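Long-range contacts in ethylbenzene dehydrogenase alpha-subunit (Aromatoleum aromaticum, PDB 2IVF), which belongs to the molybdopterin oxidoreductase family and holds a molybdenum atom, an iron/sulfur cluster and two large pterin guanine-nucleotide ligands: residues 81-86 and 658-663; 173-178 and 705-710; 449-454 and 965-970. All coordinates share one frame; numbering follows the deposited sequence.

Overall arrangement
Along the chain the first halves of all three contacts (81-86, 173-178, 449-454) precede all the second halves (658-663, 705-710, 965-970), so each pair crosses the other two. Contacts 1 and 3 lie on opposite sides of the chain's centre, their centres about 30 Å apart, and the two pterin ligands span the distance: MD1 is hydrogen-bonded by Lys658 at one end and Arg967 at the other. Contact 2 stands apart, its centre about 35 Å from that of contact 1 and 42 Å from that of contact 3, where helix 163-181 meets strand 709-711. Two contacts thus line cofactor sites, whereas the third ties together peripheral secondary structure.

Contact 1 of 3, residues 81-86 and 658-663; sequences SHLNIC and KHEMTT. With SF4 (iron/sulfur cluster), chain K; MGD (2-amino-5,6-dimercapto-7-methyl-3,7,8a,9-tetrahydro-8-oxa-1,3,9,10-tetraaza-anthracen-4-one guanosine dinucleotide), chain M.
With chi1 at -66°, Leu83 turns its CG away from its own carbonyl carbon and lays its branched end against the Glu660 side chain and the backbone of Met661 and Thr662. Thr662 answers with chi1 57°, which sends its methyl CG2 toward Ser81 and its OG1 to the backbone N of Thr672. The Leu83 methyl CD1 comes within 3.7 Å of Met661 O, while Leu83 CG rests 3.9 Å from Glu660 CB, the two side chains meeting aslant. Beside them Thr662 CG2 touches Ser81 OG at 3.5 Å, a hydroxyl whose polar partner is the carbonyl of Cys92.

The Glu660 chain bends back at its second torsion, and Glu660 OE1 accepts the Met661 N-H through its anti lone pair at 2.8 Å. Ser197 OG also bonds OE1, and Ile198 N bonds OE2. With this buried carboxylate gripped at the start of helix 197-210, the ionised form is probably favoured. The polar link between the segments runs through a water, which donates to Leu83 O and is hydrogen-bonded to Thr663 OG1, 3.0 Å away.

The loop 81-86 is also a cluster-binding loop: His82 ND1 binds iron FE3 at 2.2 Å, and Cys86 SG binds FE4 at 2.3 Å. With ND1 on iron and NE2 hydrogen-bonded to Tyr656 OH, the His82 ring is held at both nitrogens. An inverse gamma turn is centred on Ile85, and Ile85 O, hydrogen-bonded to His855 NE2, lies 3.3 Å from MGD C14.

In the fold, the loop follows strand 76-80 and packs against strand 659-661, an outermost strand of an antiparallel sheet, which pairs with strand 670-676. Met661 reaches instead toward helices 736-749 and 486-493.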
loop_
_atom_site.group_PDB
_atom_site.type_symbol
_atom_site.label_atom_id
_atom_site.label_comp_id
_atom_site.label_asym_id
_atom_site.label_seq_id
_atom_site.Cartn_x
_atom_site.Cartn_y
_atom_site.Cartn_z
ATOM N N SER A 81 -7.492 -6.730 13.052
ATOM C CA SER A 81 -7.586 -6.142 11.740
ATOM C C SER A 81 -7.212 -4.663 11.909
ATOM O O SER A 81 -6.781 -4.248 13.007
ATOM C CB SER A 81 -8.979 -6.305 11.110
ATOM O OG SER A 81 -8.904 -6.088 9.719
ATOM N N HIS A 82 -7.337 -3.891 10.832
ATOM C CA HIS A 82 -6.912 -2.483 10.782
ATOM C C HIS A 82 -8.108 -1.582 10.437
ATOM O O HIS A 82 -8.897 -1.927 9.584
ATOM C CB HIS A 82 -5.749 -2.410 9.787
ATOM C CG HIS A 82 -4.817 -3.584 9.909
ATOM N ND1 HIS A 82 -4.748 -4.610 8.979
ATOM C CD2 HIS A 82 -4.030 -3.966 10.940
ATOM C CE1 HIS A 82 -3.926 -5.547 9.419
ATOM N NE2 HIS A 82 -3.452 -5.167 10.595
ATOM N N LEU A 83 -8.264 -0.461 11.144
ATOM C CA LEU A 83 -9.454 0.363 10.988
ATOM C C LEU A 83 -9.239 1.491 9.986
ATOM O O LEU A 83 -10.204 2.081 9.533
ATOM C CB LEU A 83 -9.900 0.890 12.342
ATOM C CG LEU A 83 -10.397 -0.185 13.327
ATOM C CD1 LEU A 83 -11.185 -1.324 12.671
ATOM C CD2 LEU A 83 -9.233 -0.771 14.080
ATOM N N ASN A 84 -7.978 1.731 9.614
ATOM C CA ASN A 84 -7.619 2.603 8.497
ATOM C C ASN A 84 -8.478 2.291 7.313
ATOM O O ASN A 84 -8.767 1.173 7.045
ATOM C CB ASN A 84 -6.097 2.617 8.165
ATOM C CG ASN A 84 -5.473 1.258 7.894
ATOM O OD1 ASN A 84 -4.251 1.072 8.123
ATOM N ND2 ASN A 84 -6.270 0.289 7.395
ATOM N N ILE A 85 -8.981 3.323 6.657
ATOM C CA ILE A 85 -9.853 3.077 5.528
ATOM C C ILE A 85 -9.069 2.786 4.249
ATOM O O ILE A 85 -8.861 3.633 3.393
ATOM C CB ILE A 85 -10.927 4.186 5.348
ATOM C CG1 ILE A 85 -11.797 4.277 6.608
ATOM C CG2 ILE A 85 -11.806 3.858 4.140
ATOM C CD1 ILE A 85 -12.479 2.894 7.043
ATOM N N CYS A 86 -8.596 1.546 4.134
ATOM C CA CYS A 86 -8.434 0.968 2.823
ATOM C C CYS A 86 -9.827 0.888 2.236
ATOM O O CYS A 86 -10.800 0.814 2.981
ATOM C CB CYS A 86 -7.761 -0.402 2.920
ATOM S SG CYS A 86 -8.332 -1.375 4.377
ATOM N N LYS A 658 -7.483 -1.687 21.110
ATOM C CA LYS A 658 -8.841 -1.307 21.471
ATOM C C LYS A 658 -9.823 -2.153 20.690
ATOM O O LYS A 658 -9.593 -2.522 19.533
ATOM C CB LYS A 658 -9.085 0.160 21.175
ATOM C CG LYS A 658 -9.006 0.520 19.707
ATOM C CD LYS A 658 -8.867 2.072 19.541
ATOM C CE LYS A 658 -8.666 2.336 18.065
ATOM N NZ LYS A 658 -8.290 3.754 17.778
ATOM N N HIS A 659 -10.934 -2.499 21.325
ATOM C CA HIS A 659 -11.945 -3.319 20.619
ATOM C C HIS A 659 -12.552 -2.477 19.501
ATOM O O HIS A 659 -12.816 -1.265 19.681
ATOM C CB HIS A 659 -13.046 -3.744 21.539
ATOM C CG HIS A 659 -12.579 -4.495 22.736
ATOM N ND1 HIS A 659 -12.160 -3.864 23.888
ATOM C CD2 HIS A 659 -12.484 -5.823 22.973
ATOM C CE1 HIS A 659 -11.809 -4.773 24.779
ATOM N NE2 HIS A 659 -12.013 -5.972 24.258
ATOM N N GLU A 660 -12.736 -3.110 18.343
ATOM C CA GLU A 660 -13.350 -2.449 17.195
ATOM C C GLU A 660 -13.918 -3.455 16.231
ATOM O O GLU A 660 -13.813 -4.665 16.417
ATOM C CB GLU A 660 -12.294 -1.578 16.474
ATOM C CG GLU A 660 -12.345 -0.097 16.797
ATOM C CD GLU A 660 -13.576 0.577 16.212
ATOM O OE1 GLU A 660 -14.335 -0.108 15.493
ATOM O OE2 GLU A 660 -13.785 1.777 16.468
ATOM N N MET A 661 -14.554 -2.931 15.188
ATOM C CA MET A 661 -15.032 -3.758 14.114
ATOM C C MET A 661 -14.706 -3.018 12.843
ATOM O O MET A 661 -14.827 -1.794 12.821
ATOM C CB MET A 661 -16.523 -3.850 14.223
ATOM C CG MET A 661 -17.167 -4.808 13.335
ATOM S SD MET A 661 -18.864 -5.008 13.959
ATOM C CE MET A 661 -19.458 -3.366 13.745
ATOM N N THR A 662 -14.313 -3.738 11.796
ATOM C CA THR A 662 -14.031 -3.086 10.526
ATOM C C THR A 662 -15.329 -2.546 9.889
ATOM O O THR A 662 -16.416 -2.772 10.389
ATOM C CB THR A 662 -13.349 -4.039 9.599
ATOM O OG1 THR A 662 -14.175 -5.191 9.444
ATOM C CG2 THR A 662 -12.008 -4.460 10.184
ATOM N N THR A 663 -15.186 -1.729 8.854
ATOM C CA THR A 663 -16.320 -1.081 8.214
ATOM C C THR A 663 -16.296 -1.460 6.760
ATOM O O THR A 663 -15.789 -0.712 5.919
ATOM C CB THR A 663 -16.240 0.450 8.330
ATOM O OG1 THR A 663 -15.015 0.924 7.736
ATOM C CG2 THR A 663 -16.279 0.854 9.802
HETATM FE FE1 SF4 K . -4.339 -4.062 4.516
HETATM FE FE2 SF4 K . -6.510 -5.633 4.957
HETATM FE FE3 SF4 K . -5.470 -4.248 6.981
HETATM FE FE4 SF4 K . -6.778 -2.932 4.959
HETATM S S1 SF4 K . -7.718 -4.315 6.484
HETATM S S2 SF4 K . -4.724 -2.360 5.958
HETATM S S3 SF4 K . -6.212 -4.281 3.201
HETATM S S4 SF4 K . -4.426 -5.960 5.849
HETATM P PB MGD M . -6.804 6.234 -7.165
HETATM O O1B MGD M . -5.720 5.678 -6.310
HETATM O O2B MGD M . -6.965 7.710 -7.110
HETATM O O3B MGD M . -8.239 5.620 -6.944
HETATM O O3A MGD M . -8.199 4.162 -4.855
HETATM P PA MGD M . -8.714 4.177 -6.365
HETATM O O1A MGD M . -8.058 3.040 -7.018
HETATM O O2A MGD M . -10.163 4.246 -6.397
HETATM O "O5'" MGD M . -6.548 5.825 -8.699
HETATM C "C5'" MGD M . -5.272 6.103 -9.294
HETATM C "C4'" MGD M . -5.352 5.932 -10.808
HETATM O "O4'" MGD M . -6.164 6.953 -11.369
HETATM C "C3'" MGD M . -3.958 6.287 -11.270
HETATM O "O3'" MGD M . -3.224 5.071 -11.348
HETATM C "C2'" MGD M . -4.207 6.908 -12.651
HETATM O "O2'" MGD M . -3.658 6.056 -13.674
HETATM C "C1'" MGD M . -5.740 6.987 -12.741
HETATM N N9 MGD M . -6.124 8.285 -13.347
HETATM C C8 MGD M . -5.780 9.522 -12.958
HETATM N N7 MGD M . -6.365 10.442 -13.733
HETATM C C5 MGD M . -7.116 9.753 -14.630
HETATM C C6 MGD M . -7.931 10.075 -15.706
HETATM O O6 MGD M . -8.148 11.223 -16.113
HETATM N N1 MGD M . -8.547 9.022 -16.388
HETATM C C2 MGD M . -8.376 7.663 -16.082
HETATM N N2 MGD M . -9.014 6.696 -16.828
HETATM N N3 MGD M . -7.604 7.376 -15.025
HETATM C C4 MGD M . -6.974 8.378 -14.339
HETATM C C10 MGD M . -8.603 5.120 -3.947
HETATM C C11 MGD M . -9.028 4.424 -2.677
HETATM O O11 MGD M . -7.967 3.685 -2.230
HETATM C C12 MGD M . -9.580 5.355 -1.587
HETATM S S12 MGD M . -10.508 6.796 -1.979
HETATM C C13 MGD M . -9.351 5.057 -0.267
HETATM S S13 MGD M . -9.998 6.092 0.959
HETATM C C14 MGD M . -8.536 3.869 0.115
HETATM N N15 MGD M . -7.169 4.376 0.427
HETATM C C16 MGD M . -6.030 3.569 0.248
HETATM C C17 MGD M . -4.776 3.943 0.658
HETATM O O17 MGD M . -4.571 5.054 1.203
HETATM N N18 MGD M . -3.710 3.053 0.418
HETATM C C19 MGD M . -3.877 1.841 -0.176
HETATM N N19 MGD M . -2.787 1.070 -0.361
HETATM N N20 MGD M . -5.111 1.527 -0.595
HETATM C C21 MGD M . -6.163 2.331 -0.371
HETATM N N22 MGD M . -7.434 1.969 -0.807
HETATM C C23 MGD M . -8.452 2.929 -1.120
HETATM O O HOH W 1 -12.739 0.592 9.679
#

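Contact 2 of 3, residues 173-178 and 705-710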
loop_
_atom_site.group_PDB
_atom_site.type_symbol
_atom_site.label_atom_id
_atom_site.label_comp_id
_atom_site.label_asym_id
_atom_site.label_seq_id
_atom_site.Cartn_x
_atom_site.Cartn_y
_atom_site.Cartn_z
ATOM N N SER A 173 -11.834 26.067 25.892
ATOM C CA SER A 173 -11.903 26.732 24.579
ATOM C C SER A 173 -13.303 26.532 23.930
ATOM O O SER A 173 -13.856 27.444 23.290
ATOM C CB SER A 173 -10.800 26.249 23.660
ATOM O OG SER A 173 -11.134 24.965 23.151
ATOM N N ILE A 174 -13.881 25.341 24.124
ATOM C CA ILE A 174 -15.259 25.062 23.674
ATOM C C ILE A 174 -16.272 26.007 24.338
ATOM O O ILE A 174 -17.114 26.636 23.688
ATOM C CB ILE A 174 -15.632 23.567 23.920
ATOM C CG1 ILE A 174 -14.796 22.652 23.026
ATOM C CG2 ILE A 174 -17.105 23.327 23.682
ATOM C CD1 ILE A 174 -14.965 21.142 23.356
ATOM N N ILE A 175 -16.178 26.094 25.654
ATOM C CA ILE A 175 -16.982 27.000 26.433
ATOM C C ILE A 175 -16.795 28.436 25.979
ATOM O O ILE A 175 -17.769 29.132 25.730
ATOM C CB ILE A 175 -16.643 26.882 27.912
ATOM C CG1 ILE A 175 -17.054 25.493 28.421
ATOM C CG2 ILE A 175 -17.370 27.924 28.716
ATOM C CD1 ILE A 175 -16.600 25.171 29.808
ATOM N N ASP A 176 -15.550 28.876 25.852
ATOM C CA ASP A 176 -15.280 30.278 25.446
ATOM C C ASP A 176 -16.019 30.615 24.126
ATOM O O ASP A 176 -16.680 31.628 23.980
ATOM C CB ASP A 176 -13.775 30.460 25.217
ATOM C CG ASP A 176 -12.968 30.511 26.510
ATOM O OD1 ASP A 176 -13.525 30.701 27.587
ATOM O OD2 ASP A 176 -11.740 30.337 26.421
ATOM N N SER A 177 -15.918 29.713 23.161
ATOM C CA SER A 177 -16.492 29.986 21.832
ATOM C C SER A 177 -18.020 29.897 21.835
ATOM O O SER A 177 -18.716 30.715 21.218
ATOM C CB SER A 177 -15.883 29.054 20.817
ATOM O OG SER A 177 -16.511 29.236 19.559
ATOM N N PHE A 178 -18.553 28.928 22.575
ATOM C CA PHE A 178 -20.005 28.811 22.734
ATOM C C PHE A 178 -20.594 30.039 23.417
ATOM O O PHE A 178 -21.627 30.518 23.004
ATOM C CB PHE A 178 -20.371 27.556 23.515
ATOM C CG PHE A 178 -20.219 26.277 22.717
ATOM C CD1 PHE A 178 -19.457 26.235 21.536
ATOM C CD2 PHE A 178 -20.806 25.119 23.165
ATOM C CE1 PHE A 178 -19.297 25.061 20.811
ATOM C CE2 PHE A 178 -20.681 23.942 22.460
ATOM C CZ PHE A 178 -19.904 23.900 21.272
ATOM N N ARG A 705 -17.127 27.549 36.309
ATOM C CA ARG A 705 -17.196 28.895 35.745
ATOM C C ARG A 705 -18.569 29.536 35.917
ATOM O O ARG A 705 -18.775 30.680 35.527
ATOM C CB ARG A 705 -16.785 28.872 34.281
ATOM C CG ARG A 705 -15.316 28.587 34.107
ATOM C CD ARG A 705 -14.889 28.344 32.668
ATOM N NE ARG A 705 -15.069 29.522 31.818
ATOM C CZ ARG A 705 -14.742 29.589 30.532
ATOM N NH1 ARG A 705 -14.185 28.567 29.911
ATOM N NH2 ARG A 705 -14.951 30.704 29.859
ATOM N N GLY A 706 -19.496 28.807 36.525
ATOM C CA GLY A 706 -20.831 29.319 36.790
ATOM C C GLY A 706 -21.668 29.539 35.547
ATOM O O GLY A 706 -22.550 30.405 35.546
ATOM N N LEU A 707 -21.398 28.751 34.507
ATOM C CA LEU A 707 -22.129 28.787 33.250
ATOM C C LEU A 707 -23.057 27.560 33.180
ATOM O O LEU A 707 -22.707 26.485 33.708
ATOM C CB LEU A 707 -21.141 28.786 32.061
ATOM C CG LEU A 707 -20.143 29.969 32.001
ATOM C CD1 LEU A 707 -19.069 29.790 30.927
ATOM C CD2 LEU A 707 -20.857 31.336 31.822
ATOM N N THR A 708 -24.213 27.716 32.517
ATOM C CA THR A 708 -25.234 26.641 32.452
ATOM C C THR A 708 -25.635 26.201 31.032
ATOM O O THR A 708 -25.761 25.001 30.764
ATOM C CB THR A 708 -26.516 27.019 33.219
ATOM O OG1 THR A 708 -27.054 28.254 32.702
ATOM C CG2 THR A 708 -26.210 27.187 34.711
ATOM N N GLU A 709 -25.833 27.169 30.139
ATOM C CA GLU A 709 -26.393 26.905 28.826
ATOM C C GLU A 709 -25.600 27.590 27.741
ATOM O O GLU A 709 -25.044 28.662 27.973
ATOM C CB GLU A 709 -27.811 27.443 28.772
ATOM C CG GLU A 709 -28.835 26.553 29.397
ATOM C CD GLU A 709 -30.190 27.223 29.457
ATOM O OE1 GLU A 709 -30.218 28.441 29.702
ATOM O OE2 GLU A 709 -31.219 26.528 29.257
ATOM N N PHE A 710 -25.583 26.977 26.556
ATOM C CA PHE A 710 -25.099 27.615 25.341
ATOM C C PHE A 710 -26.185 27.533 24.281
ATOM O O PHE A 710 -27.059 26.672 24.365
ATOM C CB PHE A 710 -23.827 26.937 24.839
ATOM C CG PHE A 710 -23.994 25.481 24.522
ATOM C CD1 PHE A 710 -23.913 24.534 25.520
ATOM C CD2 PHE A 710 -24.217 25.055 23.214
ATOM C CE1 PHE A 710 -24.047 23.192 25.233
ATOM C CE2 PHE A 710 -24.352 23.700 22.914
ATOM C CZ PHE A 710 -24.265 22.770 23.919
#
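Arg705, Phe178 and Phe710 bury the most surface here, and they mark two different ends of the contact, one ionic and one aromatic. Arg705 stretches across to helix 163-181 and forms a salt bridge with Asp176, its NH2 donating to Asp176 OD1 over 2.7 Å. The oxygen is met nearly along its C-O bond, and it lies slightly out of the guanidinium plane; carboxylate and guanidinium planes stand 66° apart. Arg705 NH1 adds a weak second bond to the same OD1 and has a further salt-bridge partner in Asp172 of the same helix. Ile175 supports the flat group from one side, its CG2 lying 3.4 Å above one guanidinium face and toward the rim. The same methyl presses against Leu707 CD1 at 3.4 Å, a tight apolar contact.

At the other end the two phenylalanines run alongside each other, pointing the same way. Phe710 holds CG between its backbone N and carbonyl carbon (chi1 60°), which turns a ring face to Phe178, whose CD2 sits 3.4 Å above it. The pair is oblique, with centroids 4.7 Å apart and planes at 42°. Ile174 CG2 lies over one face of the Phe178 ring, toward its rim, and Tyr720 also meets Phe710.

Gly706 closes helix 687-704 with a Schellman motif, and the chain then runs into strand 709-711, which forms a two-stranded antiparallel hairpin with strand 717-719. The contact therefore clamps helix 163-181 against the end of helix 687-704 and this hairpin; strand 602-606 touches the helix through Ser173 and Ile174.

Contact 3 of 3, residues 449-454 and 965-970. With MD1 (phosphoric acid 4-(2-amino-4-oxo-3,4,5,6,-tetrahydro-pteridin-6-yl)-2-hydroxy-3,4-dimercapto-but-3-en-yl ester guanylate ester), chain N.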
loop_
_atom_site.group_PDB
_atom_site.type_symbol
_atom_site.label_atom_id
_atom_site.label_comp_id
_atom_site.label_asym_id
_atom_site.label_seq_id
_atom_site.Cartn_x
_atom_site.Cartn_y
_atom_site.Cartn_z
ATOM N N ALA A 449 -13.808 11.180 -9.217
ATOM C CA ALA A 449 -14.390 12.297 -8.441
ATOM C C ALA A 449 -13.393 13.418 -8.259
ATOM O O ALA A 449 -13.760 14.563 -8.096
ATOM C CB ALA A 449 -14.860 11.833 -7.082
ATOM N N LYS A 450 -12.111 13.097 -8.302
ATOM C CA LYS A 450 -11.089 14.103 -8.177
ATOM C C LYS A 450 -10.730 14.715 -9.513
ATOM O O LYS A 450 -9.700 15.373 -9.627
ATOM C CB LYS A 450 -9.886 13.482 -7.514
ATOM C CG LYS A 450 -10.232 13.016 -6.105
ATOM C CD LYS A 450 -9.143 12.166 -5.488
ATOM C CE LYS A 450 -9.542 11.579 -4.173
ATOM N NZ LYS A 450 -10.521 10.484 -4.297
ATOM N N SER A 451 -11.555 14.503 -10.536
ATOM C CA SER A 451 -11.375 15.192 -11.816
ATOM C C SER A 451 -12.484 16.218 -11.909
ATOM O O SER A 451 -13.613 15.923 -11.573
ATOM C CB SER A 451 -11.454 14.227 -12.992
ATOM O OG SER A 451 -10.568 13.109 -12.818
ATOM N N TYR A 452 -12.170 17.405 -12.392
ATOM C CA TYR A 452 -13.159 18.491 -12.450
ATOM C C TYR A 452 -14.455 18.040 -13.112
ATOM O O TYR A 452 -15.569 18.310 -12.618
ATOM C CB TYR A 452 -12.572 19.642 -13.231
ATOM C CG TYR A 452 -13.291 20.961 -13.137
ATOM C CD1 TYR A 452 -14.400 21.218 -13.926
ATOM C CD2 TYR A 452 -12.812 21.983 -12.326
ATOM C CE1 TYR A 452 -15.040 22.473 -13.890
ATOM C CE2 TYR A 452 -13.445 23.231 -12.288
ATOM C CZ TYR A 452 -14.555 23.465 -13.053
ATOM O OH TYR A 452 -15.153 24.745 -13.040
ATOM N N HIS A 453 -14.288 17.353 -14.236
ATOM C CA HIS A 453 -15.393 16.871 -15.034
ATOM C C HIS A 453 -15.582 15.349 -14.874
ATOM O O HIS A 453 -16.022 14.684 -15.811
ATOM C CB HIS A 453 -15.141 17.190 -16.519
ATOM C CG HIS A 453 -15.153 18.646 -16.827
ATOM N ND1 HIS A 453 -16.233 19.441 -16.531
ATOM C CD2 HIS A 453 -14.214 19.464 -17.355
ATOM C CE1 HIS A 453 -15.968 20.688 -16.872
ATOM N NE2 HIS A 453 -14.753 20.734 -17.382
ATOM N N GLY A 454 -15.273 14.782 -13.711
ATOM C CA GLY A 454 -15.473 13.346 -13.517
ATOM C C GLY A 454 -16.937 12.982 -13.743
ATOM O O GLY A 454 -17.237 11.879 -14.143
ATOM N N THR A 965 -10.854 18.588 -6.971
ATOM C CA THR A 965 -10.599 18.414 -8.401
ATOM C C THR A 965 -9.131 18.584 -8.754
ATOM O O THR A 965 -8.766 19.360 -9.631
ATOM C CB THR A 965 -11.417 19.422 -9.182
ATOM O OG1 THR A 965 -11.069 20.747 -8.755
ATOM C CG2 THR A 965 -12.945 19.174 -8.905
ATOM N N ASP A 966 -8.300 17.812 -8.096
ATOM C CA ASP A 966 -6.866 17.927 -8.242
ATOM C C ASP A 966 -6.245 17.175 -9.443
ATOM O O ASP A 966 -5.086 17.410 -9.795
ATOM C CB ASP A 966 -6.169 17.463 -6.960
ATOM C CG ASP A 966 -6.399 16.025 -6.673
ATOM O OD1 ASP A 966 -5.845 15.158 -7.412
ATOM O OD2 ASP A 966 -7.041 15.744 -5.647
ATOM N N ARG A 967 -6.993 16.254 -10.048
ATOM C CA ARG A 967 -6.446 15.426 -11.073
ATOM C C ARG A 967 -6.435 16.236 -12.368
ATOM O O ARG A 967 -7.504 16.669 -12.877
ATOM C CB ARG A 967 -7.290 14.145 -11.218
ATOM C CG ARG A 967 -7.407 13.279 -9.978
ATOM C CD ARG A 967 -6.074 12.529 -9.728
ATOM N NE ARG A 967 -6.188 11.426 -8.787
ATOM C CZ ARG A 967 -5.890 11.467 -7.495
ATOM N NH1 ARG A 967 -5.442 12.569 -6.919
ATOM N NH2 ARG A 967 -6.022 10.373 -6.766
ATOM N N GLY A 968 -5.228 16.503 -12.877
ATOM C CA GLY A 968 -5.072 17.233 -14.103
ATOM C C GLY A 968 -4.729 18.691 -13.889
ATOM O O GLY A 968 -4.644 19.456 -14.834
ATOM N N VAL A 969 -4.541 19.090 -12.629
ATOM C CA VAL A 969 -4.048 20.418 -12.348
ATOM C C VAL A 969 -2.737 20.620 -13.112
ATOM O O VAL A 969 -1.950 19.673 -13.329
ATOM C CB VAL A 969 -3.908 20.654 -10.851
ATOM C CG1 VAL A 969 -3.044 21.941 -10.534
ATOM C CG2 VAL A 969 -5.336 20.794 -10.241
ATOM N N ARG A 970 -2.524 21.842 -13.546
ATOM C CA ARG A 970 -1.350 22.168 -14.294
ATOM C C ARG A 970 -0.174 22.472 -13.387
ATOM O O ARG A 970 -0.278 23.271 -12.460
ATOM C CB ARG A 970 -1.608 23.392 -15.168
ATOM C CG ARG A 970 -2.684 23.182 -16.227
ATOM C CD ARG A 970 -2.498 21.905 -17.035
ATOM N NE ARG A 970 -3.405 21.766 -18.180
ATOM C CZ ARG A 970 -3.150 22.224 -19.422
ATOM N NH1 ARG A 970 -2.033 22.877 -19.733
ATOM N NH2 ARG A 970 -4.025 22.034 -20.404
HETATM P PB MD1 N . -7.070 11.743 5.867
HETATM O O3B MD1 N . -5.803 10.808 6.013
HETATM O O1B MD1 N . -8.226 11.003 6.437
HETATM O O2B MD1 N . -6.783 13.156 6.201
HETATM O O3A MD1 N . -7.262 11.745 4.292
HETATM C C10 MD1 N . -8.078 10.775 3.600
HETATM C C11 MD1 N . -7.816 11.057 2.130
HETATM O O11 MD1 N . -6.508 10.436 1.885
HETATM C C12 MD1 N . -8.840 10.364 1.273
HETATM S S12 MD1 N . -9.828 9.107 1.883
HETATM C C13 MD1 N . -8.976 10.666 -0.059
HETATM S S13 MD1 N . -10.077 9.869 -1.059
HETATM C C14 MD1 N . -8.189 11.733 -0.719
HETATM N N15 MD1 N . -7.335 11.379 -1.802
HETATM C C16 MD1 N . -6.487 12.294 -2.369
HETATM C C15 MD1 N . -5.785 11.899 -3.493
HETATM O O14 MD1 N . -5.925 10.747 -3.986
HETATM N N17 MD1 N . -4.900 12.814 -3.963
HETATM C C17 MD1 N . -4.775 14.082 -3.394
HETATM N N16 MD1 N . -3.898 14.902 -3.955
HETATM N N18 MD1 N . -5.510 14.447 -2.331
HETATM C C20 MD1 N . -6.357 13.575 -1.827
HETATM N N8 MD1 N . -7.141 13.955 -0.785
HETATM C C7 MD1 N . -8.053 13.094 -0.083
HETATM P PA MD1 N . -4.466 10.898 6.905
HETATM O O1A MD1 N . -3.990 9.487 7.027
HETATM O O2A MD1 N . -3.553 11.866 6.255
HETATM O "O5'" MD1 N . -4.899 11.462 8.314
HETATM C "C5'" MD1 N . -5.646 10.579 9.144
HETATM C "C4'" MD1 N . -5.043 10.535 10.487
HETATM O "O4'" MD1 N . -5.772 9.507 11.147
HETATM C "C1'" MD1 N . -4.846 8.967 12.092
HETATM N N9 MD1 N . -5.211 7.641 12.609
HETATM C C4 MD1 N . -5.701 7.448 13.825
HETATM N N3 MD1 N . -5.987 8.350 14.793
HETATM C C2 MD1 N . -6.495 7.944 15.957
HETATM N N2 MD1 N . -6.800 8.843 16.930
HETATM N N1 MD1 N . -6.635 6.586 16.167
HETATM C C6 MD1 N . -6.362 5.619 15.230
HETATM O O6 MD1 N . -6.591 4.439 15.495
HETATM C C5 MD1 N . -5.879 6.065 13.990
HETATM N N7 MD1 N . -5.483 5.470 12.870
HETATM C C8 MD1 N . -5.091 6.439 12.037
HETATM C "C2'" MD1 N . -3.529 8.869 11.327
HETATM O "O2'" MD1 N . -2.360 8.865 12.183
HETATM C "C3'" MD1 N . -3.588 10.065 10.366
HETATM O "O3'" MD1 N . -2.691 11.134 10.770
HETATM O O HOH W 2 -9.392 18.283 -12.283
#
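The Arg967 guanidinium has Lys450 CD over one face, 3.7 Å above its plane and toward the rim, and MD1 O14 in plane at its edge. Arg967 NH2 donates to that oxygen at 2.8 Å and 160°, while Arg967 NH1 donates to the syn lone pair of Asp966 OD1 at 2.7 Å, tilted 21° from the plane, within a salt bridge. The bonds at NE (to Ser447 OG), NH1 and NH2 together restrain the group. Tyr452 CD1 lies 3.4 Å above one face of the His453 ring, toward its rim.

Lys450 and Arg967 run side by side, and Arg967 N donates to Lys450 O at 2.9 Å. A water bridges Tyr452 N, Thr965 O and Arg967 O, and Thr965 CG2 packs 3.6 Å from Tyr452 CA. Lys450 CE lies 3.2 Å from MD1 N15, and the bend at chi4 (73°) turns NZ, held by Asp223, Gly222 O and Phe446 O, to 3.3 Å from MD1 S13.

Arg967 NH2 also salt-bridges MGD O2B, so one guanidinium joins both pterin ligands. Asp966, also paired with Arg615, and Asp223 probably offset part of the charge; the N-H donated to O14 would probably still polarise that carbonyl.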